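Local coordinates for MUTM (fpg) protein (Thermus thermophilus, PDB 1EE8) that belongs to the MutM (Fpg) family, whose members combine a beta-rich N-terminal domain with a helical H2TH domain and a zinc finger, at residues P30-N35 and F101-G106; F169-S174 and R188-A193; D48-F53 and L119-E124; G73-P78 and S213-D218. All coordinates share one frame; numbering follows the deposited sequence.

Interaction 1: residues P30-N35 and F101-G106; sequences PARYRN and FGRLFG
Tyr33 and Arg34 pair with Leu104 and Phe105 in two parallel beta bridges, which attach the short strand 33-34 to strand 103-108 as an outermost strand of the mixed sheet in the N-terminal domain. The backbone bonds pass back and forth between the two strands: Leu104 N donates to Arg32 O (3.1 Å), Arg34 N to Leu104 O (3.0 Å) and Gly106 N to Arg34 O (2.8 Å). Because Gly106 carries no side chain, Asn35 O can come within 3.2 Å of its CA in a CA-H...O contact.

The apolar contact lies on the sheet face bearing Tyr33 and Leu104. Tyr33 CD1 is 3.7 Å from Leu104 CB and about as near to Leu104 CG; beyond them, the Tyr33 ring meets His27 edge-to-face and Leu104 packs on Ala66. On the other face, Arg34 and Phe105 run side by side in the same direction. Arg34 NH1 reaches the ring edge, 3.4 Å from Phe105 CE1, and the guanidinium and ring planes are 72° apart, while Arg34 NE donates a hydrogen bond to Ala31 O.

Among the charged groups, Arg103 turns sharply at its second torsion (chi2 -76°), which lays one guanidinium face against Arg32 CG. Arginine works here because its long aliphatic stem packs while its ends find other partners: Arg32 has a salt bridge to Asp29, and both arginines donate to Arg100 O. Water links the segments twice. One molecule accepts from Tyr33 OH (2.6 Å) and donates to Gly102 O; the other accepts from Arg103 NH1 at 2.7 Å and, weakly, from Arg32 NE.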
# COMPACT_ATOMS: atom_id res chain seq x y z
N PRO A 30 3.89 -9.50 7.87
CA PRO A 30 4.11 -8.09 7.53
C PRO A 30 5.46 -7.58 8.03
O PRO A 30 5.93 -6.53 7.60
CB PRO A 30 2.92 -7.39 8.17
CG PRO A 30 2.55 -8.30 9.33
CD PRO A 30 2.68 -9.66 8.69
N ALA A 31 6.09 -8.33 8.93
CA ALA A 31 7.39 -7.94 9.46
C ALA A 31 8.47 -8.10 8.40
O ALA A 31 9.35 -7.24 8.26
CB ALA A 31 7.75 -8.80 10.68
N ARG A 32 8.41 -9.20 7.66
CA ARG A 32 9.39 -9.48 6.61
C ARG A 32 8.96 -9.02 5.22
O ARG A 32 9.79 -8.61 4.41
CB ARG A 32 9.67 -10.99 6.57
CG ARG A 32 10.36 -11.55 7.82
CD ARG A 32 10.74 -13.02 7.60
NE ARG A 32 11.56 -13.57 8.68
CZ ARG A 32 11.09 -13.93 9.88
NH1 ARG A 32 9.79 -13.81 10.15
NH2 ARG A 32 11.92 -14.41 10.80
N TYR A 33 7.67 -9.10 4.94
CA TYR A 33 7.13 -8.70 3.64
C TYR A 33 6.34 -7.44 3.89
O TYR A 33 5.17 -7.48 4.27
CB TYR A 33 6.28 -9.83 3.09
CG TYR A 33 7.00 -11.14 3.25
CD1 TYR A 33 8.35 -11.24 2.90
CD2 TYR A 33 6.39 -12.25 3.83
CE1 TYR A 33 9.07 -12.41 3.13
CE2 TYR A 33 7.10 -13.42 4.06
CZ TYR A 33 8.44 -13.49 3.72
OH TYR A 33 9.17 -14.61 4.02
N ARG A 34 7.01 -6.31 3.69
CA ARG A 34 6.44 -5.00 3.97
C ARG A 34 5.78 -4.27 2.83
O ARG A 34 6.32 -4.19 1.72
CB ARG A 34 7.53 -4.11 4.56
CG ARG A 34 8.20 -4.72 5.77
CD ARG A 34 9.51 -4.00 6.10
NE ARG A 34 10.25 -4.73 7.12
CZ ARG A 34 11.56 -4.64 7.30
NH1 ARG A 34 12.30 -3.86 6.52
NH2 ARG A 34 12.15 -5.34 8.27
N ASN A 35 4.60 -3.72 3.12
CA ASN A 35 3.84 -2.94 2.16
C ASN A 35 3.63 -3.65 0.83
O ASN A 35 3.68 -3.02 -0.22
CB ASN A 35 4.55 -1.60 1.91
CG ASN A 35 4.74 -0.80 3.19
OD1 ASN A 35 5.87 -0.52 3.60
ND2 ASN A 35 3.64 -0.45 3.82
N PHE A 101 15.54 -15.42 5.75
CA PHE A 101 16.34 -14.20 5.66
C PHE A 101 15.80 -13.31 4.55
O PHE A 101 16.04 -12.10 4.54
CB PHE A 101 17.80 -14.55 5.39
CG PHE A 101 18.54 -15.00 6.62
CD1 PHE A 101 18.84 -14.10 7.63
CD2 PHE A 101 18.92 -16.33 6.76
CE1 PHE A 101 19.52 -14.51 8.77
CE2 PHE A 101 19.60 -16.76 7.90
CZ PHE A 101 19.90 -15.85 8.91
N GLY A 102 15.07 -13.90 3.61
CA GLY A 102 14.51 -13.12 2.52
C GLY A 102 13.57 -12.03 3.00
O GLY A 102 12.99 -12.11 4.08
N ARG A 103 13.43 -10.98 2.20
CA ARG A 103 12.55 -9.88 2.52
C ARG A 103 11.86 -9.40 1.25
O ARG A 103 12.37 -9.60 0.16
CB ARG A 103 13.35 -8.72 3.13
CG ARG A 103 14.01 -9.02 4.46
CD ARG A 103 13.00 -9.00 5.59
NE ARG A 103 13.64 -9.21 6.90
CZ ARG A 103 14.10 -10.38 7.33
NH1 ARG A 103 14.66 -10.47 8.53
NH2 ARG A 103 13.98 -11.46 6.58
N LEU A 104 10.69 -8.79 1.41
CA LEU A 104 9.95 -8.24 0.27
C LEU A 104 9.63 -6.80 0.65
O LEU A 104 9.29 -6.52 1.80
CB LEU A 104 8.65 -9.00 0.00
CG LEU A 104 8.71 -10.38 -0.68
CD1 LEU A 104 7.28 -10.89 -0.91
CD2 LEU A 104 9.47 -10.28 -2.00
N PHE A 105 9.74 -5.90 -0.32
CA PHE A 105 9.47 -4.49 -0.09
C PHE A 105 8.58 -3.90 -1.16
O PHE A 105 8.94 -3.87 -2.34
CB PHE A 105 10.77 -3.69 -0.07
CG PHE A 105 11.78 -4.17 0.92
CD1 PHE A 105 11.78 -3.68 2.23
CD2 PHE A 105 12.75 -5.10 0.55
CE1 PHE A 105 12.74 -4.10 3.15
CE2 PHE A 105 13.72 -5.53 1.47
CZ PHE A 105 13.71 -5.02 2.77
N GLY A 106 7.41 -3.41 -0.75
CA GLY A 106 6.52 -2.77 -1.69
C GLY A 106 6.90 -1.31 -1.58
O GLY A 106 6.87 -0.75 -0.48
O HOH W 1 14.66 -12.94 9.64
O HOH W 2 11.78 -14.66 4.43

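Interaction 2: residues F169-S174 and R188-A193; sequences FRARLS and RRLYRA
Ala171 CB is the small bump that seats in the surface of the helix opposite, in a hollow formed by the backbone of Arg189 and Leu190 and by the methyl of Ala193. It lies 3.7 Å from Leu190 CA and 3.8 Å from Ala193 CB, which suits alanine. Ala193 CB in turn fits beside the stem of Arg170, 3.9 Å from its CB, while the far end of Arg170 continues to a salt bridge with Glu200. On the other flank, Leu173 spreads its two methyls: CD1 meets Leu190 CB at 3.7 Å and CD2 faces Arg189 NH1. The contact belongs to the H2TH domain, where helix 161-170 finishes in a Schellman motif, with Arg172 at positive phi, and the exiting chain leans on helix 184-203. Arg189 folds back (chi3 -59°) to bring the side of its guanidinium to the C-terminal turn that ends helix 161-170. There Arg189 NE (3.0 Å) and Arg189 NH1 (3.3 Å) both donate to Ala171 O, which lies nearly in the guanidinium plane, and NH2 keeps a salt bridge with Glu185. Arg172 NH1 donates to Phe169 O, and the Arg172 side chain, which rests on Ala240, comes about 6 Å from the bound zinc ion.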
# COMPACT_ATOMS: atom_id res chain seq x y z
N PHE A 169 40.69 -17.08 -6.86
CA PHE A 169 41.48 -18.23 -7.26
C PHE A 169 41.85 -18.11 -8.73
O PHE A 169 42.99 -18.36 -9.13
CB PHE A 169 40.72 -19.54 -7.10
CG PHE A 169 41.45 -20.72 -7.68
CD1 PHE A 169 42.51 -21.29 -7.00
CD2 PHE A 169 41.14 -21.19 -8.95
CE1 PHE A 169 43.25 -22.32 -7.57
CE2 PHE A 169 41.87 -22.22 -9.53
CZ PHE A 169 42.93 -22.79 -8.84
N ARG A 170 40.88 -17.74 -9.55
CA ARG A 170 41.15 -17.63 -10.96
C ARG A 170 42.27 -16.62 -11.20
O ARG A 170 43.12 -16.83 -12.06
CB ARG A 170 39.89 -17.24 -11.73
CG ARG A 170 40.11 -17.33 -13.23
CD ARG A 170 38.83 -17.30 -14.01
NE ARG A 170 37.96 -18.44 -13.73
CZ ARG A 170 36.89 -18.74 -14.45
NH1 ARG A 170 36.14 -19.79 -14.13
NH2 ARG A 170 36.57 -17.99 -15.50
N ALA A 171 42.28 -15.54 -10.42
CA ALA A 171 43.29 -14.49 -10.54
C ALA A 171 44.55 -14.81 -9.75
O ALA A 171 45.51 -14.04 -9.77
CB ALA A 171 42.71 -13.16 -10.07
N ARG A 172 44.55 -15.94 -9.05
CA ARG A 172 45.69 -16.37 -8.25
C ARG A 172 46.15 -15.30 -7.25
O ARG A 172 47.33 -14.96 -7.18
CB ARG A 172 46.86 -16.76 -9.16
CG ARG A 172 46.52 -17.90 -10.14
CD ARG A 172 46.22 -19.20 -9.41
NE ARG A 172 46.24 -20.35 -10.32
CZ ARG A 172 45.25 -20.69 -11.14
NH1 ARG A 172 44.14 -19.97 -11.19
NH2 ARG A 172 45.40 -21.74 -11.94
N LEU A 173 45.20 -14.78 -6.48
CA LEU A 173 45.49 -13.76 -5.49
C LEU A 173 45.02 -14.16 -4.10
O LEU A 173 44.00 -14.84 -3.94
CB LEU A 173 44.83 -12.44 -5.88
CG LEU A 173 45.34 -11.78 -7.16
CD1 LEU A 173 44.50 -10.54 -7.49
CD2 LEU A 173 46.81 -11.40 -6.98
N SER A 174 45.76 -13.75 -3.08
CA SER A 174 45.39 -14.07 -1.72
C SER A 174 44.15 -13.30 -1.29
O SER A 174 44.06 -12.09 -1.48
CB SER A 174 46.53 -13.73 -0.76
OG SER A 174 46.08 -13.86 0.57
N ARG A 188 44.35 -5.84 -12.28
CA ARG A 188 43.77 -6.13 -13.58
C ARG A 188 43.37 -7.61 -13.70
O ARG A 188 42.39 -7.94 -14.37
CB ARG A 188 44.74 -5.75 -14.71
CG ARG A 188 44.76 -4.25 -15.05
CD ARG A 188 45.09 -4.01 -16.53
NE ARG A 188 45.01 -2.59 -16.90
CZ ARG A 188 45.90 -1.67 -16.54
NH1 ARG A 188 46.94 -2.00 -15.79
NH2 ARG A 188 45.74 -0.40 -16.91
N ARG A 189 44.14 -8.49 -13.07
CA ARG A 189 43.81 -9.92 -13.12
C ARG A 189 42.52 -10.18 -12.36
O ARG A 189 41.65 -10.92 -12.82
CB ARG A 189 44.93 -10.77 -12.50
CG ARG A 189 46.17 -10.89 -13.35
CD ARG A 189 46.76 -12.28 -13.22
NE ARG A 189 47.11 -12.63 -11.84
CZ ARG A 189 48.18 -12.17 -11.20
NH1 ARG A 189 48.41 -12.54 -9.95
NH2 ARG A 189 49.02 -11.34 -11.82
N LEU A 190 42.40 -9.58 -11.18
CA LEU A 190 41.21 -9.74 -10.36
C LEU A 190 39.99 -9.15 -11.07
O LEU A 190 38.88 -9.70 -10.99
CB LEU A 190 41.42 -9.06 -9.00
CG LEU A 190 40.31 -9.22 -7.97
CD1 LEU A 190 39.93 -10.69 -7.85
CD2 LEU A 190 40.77 -8.68 -6.63
N TYR A 191 40.20 -8.04 -11.77
CA TYR A 191 39.13 -7.37 -12.51
C TYR A 191 38.59 -8.29 -13.59
O TYR A 191 37.38 -8.46 -13.73
CB TYR A 191 39.66 -6.08 -13.16
CG TYR A 191 38.68 -5.37 -14.07
CD1 TYR A 191 37.66 -4.57 -13.54
CD2 TYR A 191 38.76 -5.50 -15.45
CE1 TYR A 191 36.75 -3.91 -14.37
CE2 TYR A 191 37.86 -4.86 -16.29
CZ TYR A 191 36.86 -4.06 -15.75
OH TYR A 191 35.98 -3.41 -16.58
N ARG A 192 39.49 -8.88 -14.35
CA ARG A 192 39.13 -9.77 -15.44
C ARG A 192 38.53 -11.09 -14.94
O ARG A 192 37.52 -11.58 -15.47
CB ARG A 192 40.37 -10.04 -16.30
CG ARG A 192 40.15 -10.91 -17.51
CD ARG A 192 41.45 -11.04 -18.31
NE ARG A 192 41.41 -12.15 -19.25
CZ ARG A 192 42.44 -12.51 -20.01
NH1 ARG A 192 43.59 -11.84 -19.94
NH2 ARG A 192 42.33 -13.54 -20.84
N ALA A 193 39.16 -11.67 -13.93
CA ALA A 193 38.69 -12.94 -13.37
C ALA A 193 37.27 -12.79 -12.81
O ALA A 193 36.41 -13.64 -13.04
CB ALA A 193 39.63 -13.40 -12.27

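Interaction 3: residues D48-F53 and L119-E124; sequences DRRGKF and LRLGPE
The guanidinium of Arg50 has Leu121 CB over one face, 3.5 Å above its plane, while Gly122 O and Glu124 OE2 lie at its edge. End-on, Arg50 NH1 and NH2 both donate to Gly122 O, at 3.1 and 2.9 Å, with the oxygen almost exactly in the guanidinium plane. The carboxylate of Glu124 is turned 65° from this group but only 23° from the guanidinium of Arg49. At the edge of the Phe53 ring sits Leu121 CD1, 4.2 Å from Phe53 CD1; the same methyl touches Arg50 CG at 3.5 Å, so leucine fills the space between an arginine stem and an aromatic ring.

The Glu124 chain is folded rather than extended (chi2 68°), and its two oxygens divide the work. Glu124 OE1 makes a salt bridge with Arg49 NH2 (2.9 Å) and accepts from Gly51 N (3.0 Å), which comes from the syn side, tilted out of the carboxylate plane. OE2 pairs with Arg50 NH1 in a salt bridge whose modelled length is doubtfully short. Arg49 NH2 also donates to Gly51 O, and its NE has Glu7 of helix 3-17 as partner, which helps place the guanidinium.

Gly51, with positive phi, takes the second position of a type II' beta turn running from Arg50 to Phe53. This is a tight beta hairpin of the N-terminal sheet, joining strands 42-50 and 53-58, docked by a salt-bridge network onto the chain that leaves helix 117-120.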
# COMPACT_ATOMS: atom_id res chain seq x y z
N ASP A 48 13.73 -6.45 -13.01
CA ASP A 48 15.11 -6.00 -13.05
C ASP A 48 15.92 -6.59 -11.90
O ASP A 48 15.37 -7.20 -10.97
CB ASP A 48 15.18 -4.47 -12.96
CG ASP A 48 14.44 -3.78 -14.09
OD1 ASP A 48 14.56 -4.22 -15.25
OD2 ASP A 48 13.73 -2.79 -13.80
N ARG A 49 17.23 -6.43 -11.99
CA ARG A 49 18.14 -6.91 -10.96
C ARG A 49 19.18 -5.84 -10.73
O ARG A 49 19.77 -5.30 -11.67
CB ARG A 49 18.85 -8.19 -11.39
CG ARG A 49 19.88 -8.67 -10.34
CD ARG A 49 20.78 -9.77 -10.88
NE ARG A 49 21.60 -9.31 -12.01
CZ ARG A 49 22.56 -8.40 -11.91
NH1 ARG A 49 23.25 -8.04 -12.99
NH2 ARG A 49 22.86 -7.87 -10.74
N ARG A 50 19.40 -5.53 -9.46
CA ARG A 50 20.40 -4.56 -9.07
C ARG A 50 21.13 -5.32 -7.97
O ARG A 50 20.53 -5.66 -6.95
CB ARG A 50 19.76 -3.30 -8.51
CG ARG A 50 20.75 -2.17 -8.27
CD ARG A 50 21.20 -1.52 -9.57
NE ARG A 50 22.16 -0.45 -9.34
CZ ARG A 50 23.47 -0.63 -9.16
NH1 ARG A 50 23.98 -1.85 -9.18
NH2 ARG A 50 24.26 0.41 -8.95
N GLY A 51 22.40 -5.61 -8.20
CA GLY A 51 23.16 -6.37 -7.22
C GLY A 51 22.49 -7.71 -7.03
O GLY A 51 22.27 -8.46 -8.00
N LYS A 52 22.13 -8.02 -5.79
CA LYS A 52 21.46 -9.27 -5.46
C LYS A 52 19.96 -9.09 -5.32
O LYS A 52 19.26 -10.01 -4.92
CB LYS A 52 22.01 -9.83 -4.15
CG LYS A 52 23.48 -10.17 -4.19
CD LYS A 52 23.97 -10.60 -2.83
CE LYS A 52 25.47 -10.81 -2.84
NZ LYS A 52 26.00 -10.98 -1.46
N PHE A 53 19.47 -7.89 -5.63
CA PHE A 53 18.05 -7.63 -5.52
C PHE A 53 17.30 -7.90 -6.80
O PHE A 53 17.80 -7.67 -7.90
CB PHE A 53 17.77 -6.17 -5.13
CG PHE A 53 18.27 -5.78 -3.78
CD1 PHE A 53 19.53 -5.20 -3.64
CD2 PHE A 53 17.48 -5.96 -2.65
CE1 PHE A 53 19.98 -4.79 -2.39
CE2 PHE A 53 17.92 -5.56 -1.39
CZ PHE A 53 19.17 -4.98 -1.26
N LEU A 119 20.67 1.86 -2.87
CA LEU A 119 21.03 3.20 -3.32
C LEU A 119 22.53 3.43 -3.46
O LEU A 119 22.95 4.31 -4.22
CB LEU A 119 20.46 4.25 -2.37
CG LEU A 119 18.94 4.46 -2.41
CD1 LEU A 119 18.54 5.43 -1.32
CD2 LEU A 119 18.53 4.97 -3.78
N ARG A 120 23.33 2.67 -2.74
CA ARG A 120 24.78 2.83 -2.80
C ARG A 120 25.51 1.75 -3.59
O ARG A 120 26.73 1.82 -3.74
CB ARG A 120 25.35 2.90 -1.38
CG ARG A 120 25.07 1.67 -0.53
CD ARG A 120 26.04 1.61 0.63
NE ARG A 120 25.85 0.43 1.47
CZ ARG A 120 24.86 0.29 2.35
NH1 ARG A 120 24.77 -0.82 3.06
NH2 ARG A 120 23.98 1.26 2.52
N LEU A 121 24.79 0.75 -4.08
CA LEU A 121 25.43 -0.32 -4.84
C LEU A 121 26.35 0.23 -5.92
O LEU A 121 26.01 1.21 -6.59
CB LEU A 121 24.37 -1.22 -5.49
CG LEU A 121 23.57 -2.14 -4.56
CD1 LEU A 121 22.51 -2.88 -5.38
CD2 LEU A 121 24.50 -3.12 -3.86
N GLY A 122 27.51 -0.39 -6.09
CA GLY A 122 28.44 0.06 -7.10
C GLY A 122 27.97 -0.37 -8.47
O GLY A 122 26.87 -0.91 -8.62
N PRO A 123 28.77 -0.13 -9.52
CA PRO A 123 28.37 -0.52 -10.87
C PRO A 123 28.13 -2.02 -11.02
O PRO A 123 28.74 -2.83 -10.31
CB PRO A 123 29.54 -0.03 -11.72
CG PRO A 123 30.71 -0.17 -10.78
CD PRO A 123 30.15 0.39 -9.50
N GLU A 124 27.23 -2.38 -11.92
CA GLU A 124 26.91 -3.78 -12.17
C GLU A 124 28.11 -4.43 -12.88
O GLU A 124 28.44 -4.08 -14.02
CB GLU A 124 25.66 -3.88 -13.05
CG GLU A 124 24.62 -4.91 -12.60
CD GLU A 124 23.93 -4.55 -11.29
OE1 GLU A 124 22.76 -4.96 -11.10
OE2 GLU A 124 24.54 -3.87 -10.44

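Interaction 4: residues G73-P78 and S213-D218; sequences GFRLEP and SYRQPD
Pro217 O is held from more than one direction: Leu76 N donates to it at 3.0 Å, from well above the carbonyl plane, and a water donates at the same distance while weakly accepting from Glu77 N. Arg75 CA adds a CA-H...O contact to the same oxygen. A matching contact runs the other way, from Pro217 CA to Phe74 O at 3.4 Å. Proline suits this spot, since its compact ring gives Leu76 an apolar surface: Leu76 CG is 3.9 Å from Pro217 CB, and CD1 reaches on to Asp218 CA. Behind them, Leu76 also packs on Leu16, and Pro217 on Arg12, of helix 3-17.

A kink about the CB-CG bond (chi2 -61°) brings the Arg75 guanidinium back over the loop, where Arg215 CB lies 3.5 Å above one face. The two guanidinium groups themselves stay apart. A water in the Arg75 plane accepts from Arg75 NH1 (3.2 Å) and Arg215 N (3.1 Å), whereas Arg75 NE is buried without a polar partner.

Strand 73-75, an outermost strand of the N-terminal sheet, pairs with strand 92-96 and is met here by the irregular loop after helix 184-203, more than 130 residues further along the chain.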
# COMPACT_ATOMS: atom_id res chain seq x y z
N GLY A 73 14.20 -18.00 -2.57
CA GLY A 73 14.09 -18.24 -3.99
C GLY A 73 12.65 -18.32 -4.43
O GLY A 73 11.76 -18.60 -3.62
N PHE A 74 12.40 -18.03 -5.71
CA PHE A 74 11.06 -18.11 -6.27
C PHE A 74 10.96 -19.47 -6.95
O PHE A 74 11.88 -19.86 -7.65
CB PHE A 74 10.85 -16.99 -7.29
CG PHE A 74 10.65 -15.64 -6.67
CD1 PHE A 74 9.44 -15.32 -6.06
CD2 PHE A 74 11.69 -14.72 -6.62
CE1 PHE A 74 9.27 -14.09 -5.41
CE2 PHE A 74 11.53 -13.50 -5.97
CZ PHE A 74 10.31 -13.18 -5.37
N ARG A 75 9.86 -20.18 -6.71
CA ARG A 75 9.64 -21.50 -7.30
C ARG A 75 8.30 -21.51 -8.06
O ARG A 75 7.41 -20.72 -7.77
CB ARG A 75 9.61 -22.58 -6.21
CG ARG A 75 10.90 -22.73 -5.40
CD ARG A 75 12.06 -23.11 -6.29
NE ARG A 75 13.32 -23.18 -5.56
CZ ARG A 75 13.66 -24.16 -4.74
NH1 ARG A 75 14.84 -24.13 -4.12
NH2 ARG A 75 12.84 -25.18 -4.55
N LEU A 76 8.18 -22.41 -9.03
CA LEU A 76 6.94 -22.53 -9.80
C LEU A 76 5.92 -23.46 -9.13
O LEU A 76 4.75 -23.51 -9.52
CB LEU A 76 7.27 -22.99 -11.22
CG LEU A 76 8.20 -22.01 -11.95
CD1 LEU A 76 8.38 -22.43 -13.40
CD2 LEU A 76 7.61 -20.60 -11.88
N GLU A 77 6.38 -24.19 -8.11
CA GLU A 77 5.52 -25.09 -7.33
C GLU A 77 5.75 -24.79 -5.86
O GLU A 77 6.86 -24.47 -5.45
CB GLU A 77 5.88 -26.56 -7.59
CG GLU A 77 4.81 -27.31 -8.35
CD GLU A 77 5.17 -27.52 -9.79
OE1 GLU A 77 5.61 -26.55 -10.44
OE2 GLU A 77 5.00 -28.67 -10.29
N PRO A 78 4.70 -24.89 -5.03
CA PRO A 78 4.86 -24.60 -3.61
C PRO A 78 5.76 -25.61 -2.89
O PRO A 78 5.87 -26.77 -3.30
CB PRO A 78 3.42 -24.60 -3.09
CG PRO A 78 2.74 -25.59 -3.99
CD PRO A 78 3.31 -25.30 -5.35
N SER A 213 20.48 -25.98 -1.68
CA SER A 213 19.63 -24.86 -1.30
C SER A 213 19.08 -24.10 -2.50
O SER A 213 17.87 -23.84 -2.59
CB SER A 213 20.42 -23.90 -0.40
OG SER A 213 19.63 -22.79 -0.01
N TYR A 214 19.96 -23.75 -3.43
CA TYR A 214 19.55 -23.02 -4.63
C TYR A 214 19.07 -23.90 -5.77
O TYR A 214 19.65 -24.95 -6.07
CB TYR A 214 20.70 -22.16 -5.15
CG TYR A 214 20.45 -21.59 -6.53
CD1 TYR A 214 19.47 -20.61 -6.74
CD2 TYR A 214 21.19 -22.03 -7.63
CE1 TYR A 214 19.23 -20.09 -8.01
CE2 TYR A 214 20.96 -21.51 -8.90
CZ TYR A 214 19.98 -20.55 -9.09
OH TYR A 214 19.77 -20.03 -10.34
N ARG A 215 18.00 -23.45 -6.42
CA ARG A 215 17.40 -24.13 -7.56
C ARG A 215 16.69 -23.08 -8.40
O ARG A 215 16.16 -22.11 -7.86
CB ARG A 215 16.39 -25.19 -7.11
CG ARG A 215 17.02 -26.41 -6.48
CD ARG A 215 15.97 -27.47 -6.18
NE ARG A 215 16.58 -28.75 -5.80
CZ ARG A 215 17.43 -29.43 -6.56
NH1 ARG A 215 17.80 -28.95 -7.75
NH2 ARG A 215 17.93 -30.58 -6.14
N GLN A 216 16.70 -23.27 -9.72
CA GLN A 216 16.02 -22.34 -10.61
C GLN A 216 14.52 -22.46 -10.33
O GLN A 216 14.10 -23.38 -9.64
CB GLN A 216 16.36 -22.70 -12.06
CG GLN A 216 17.84 -22.51 -12.38
CD GLN A 216 18.21 -22.96 -13.79
OE1 GLN A 216 17.52 -22.66 -14.76
NE2 GLN A 216 19.33 -23.68 -13.90
N PRO A 217 13.71 -21.53 -10.85
CA PRO A 217 12.26 -21.59 -10.60
C PRO A 217 11.57 -22.94 -10.82
O PRO A 217 10.80 -23.39 -9.97
CB PRO A 217 11.71 -20.49 -11.50
CG PRO A 217 12.80 -19.47 -11.45
CD PRO A 217 14.04 -20.32 -11.63
N ASP A 218 11.85 -23.58 -11.96
CA ASP A 218 11.23 -24.86 -12.26
C ASP A 218 11.73 -26.01 -11.38
O ASP A 218 11.13 -27.08 -11.36
CB ASP A 218 11.42 -25.23 -13.74
CG ASP A 218 12.88 -25.35 -14.13
OD1 ASP A 218 13.65 -25.99 -13.39
OD2 ASP A 218 13.26 -24.80 -15.19
O HOH W 3 16.57 -21.44 -4.62
O HOH W 4 9.53 -25.56 -8.35

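How the interactions relate
Interactions 1, 3 and 4 all reach the same mixed sheet, at different places: interactions 1 and 4 involve its two outermost strands, 33-34 and 73-75, while interaction 3 uses a hairpin turn. Interaction 2 stands apart among the helices, its centre 36 Å from that of interaction 1 and on the opposite side of the chain's centre. All four are partly buried; the centre of interaction 3 lies about 10 Å from the chain's centre, nearer than the others. Chemistry follows place: regular strand pairing in interaction 1, close alanine packing in interaction 2, ion pairs in interaction 3, and one backbone bond with bridging waters in interaction 4. Arginines recur in all four, by stem, guanidinium face or N-H groups.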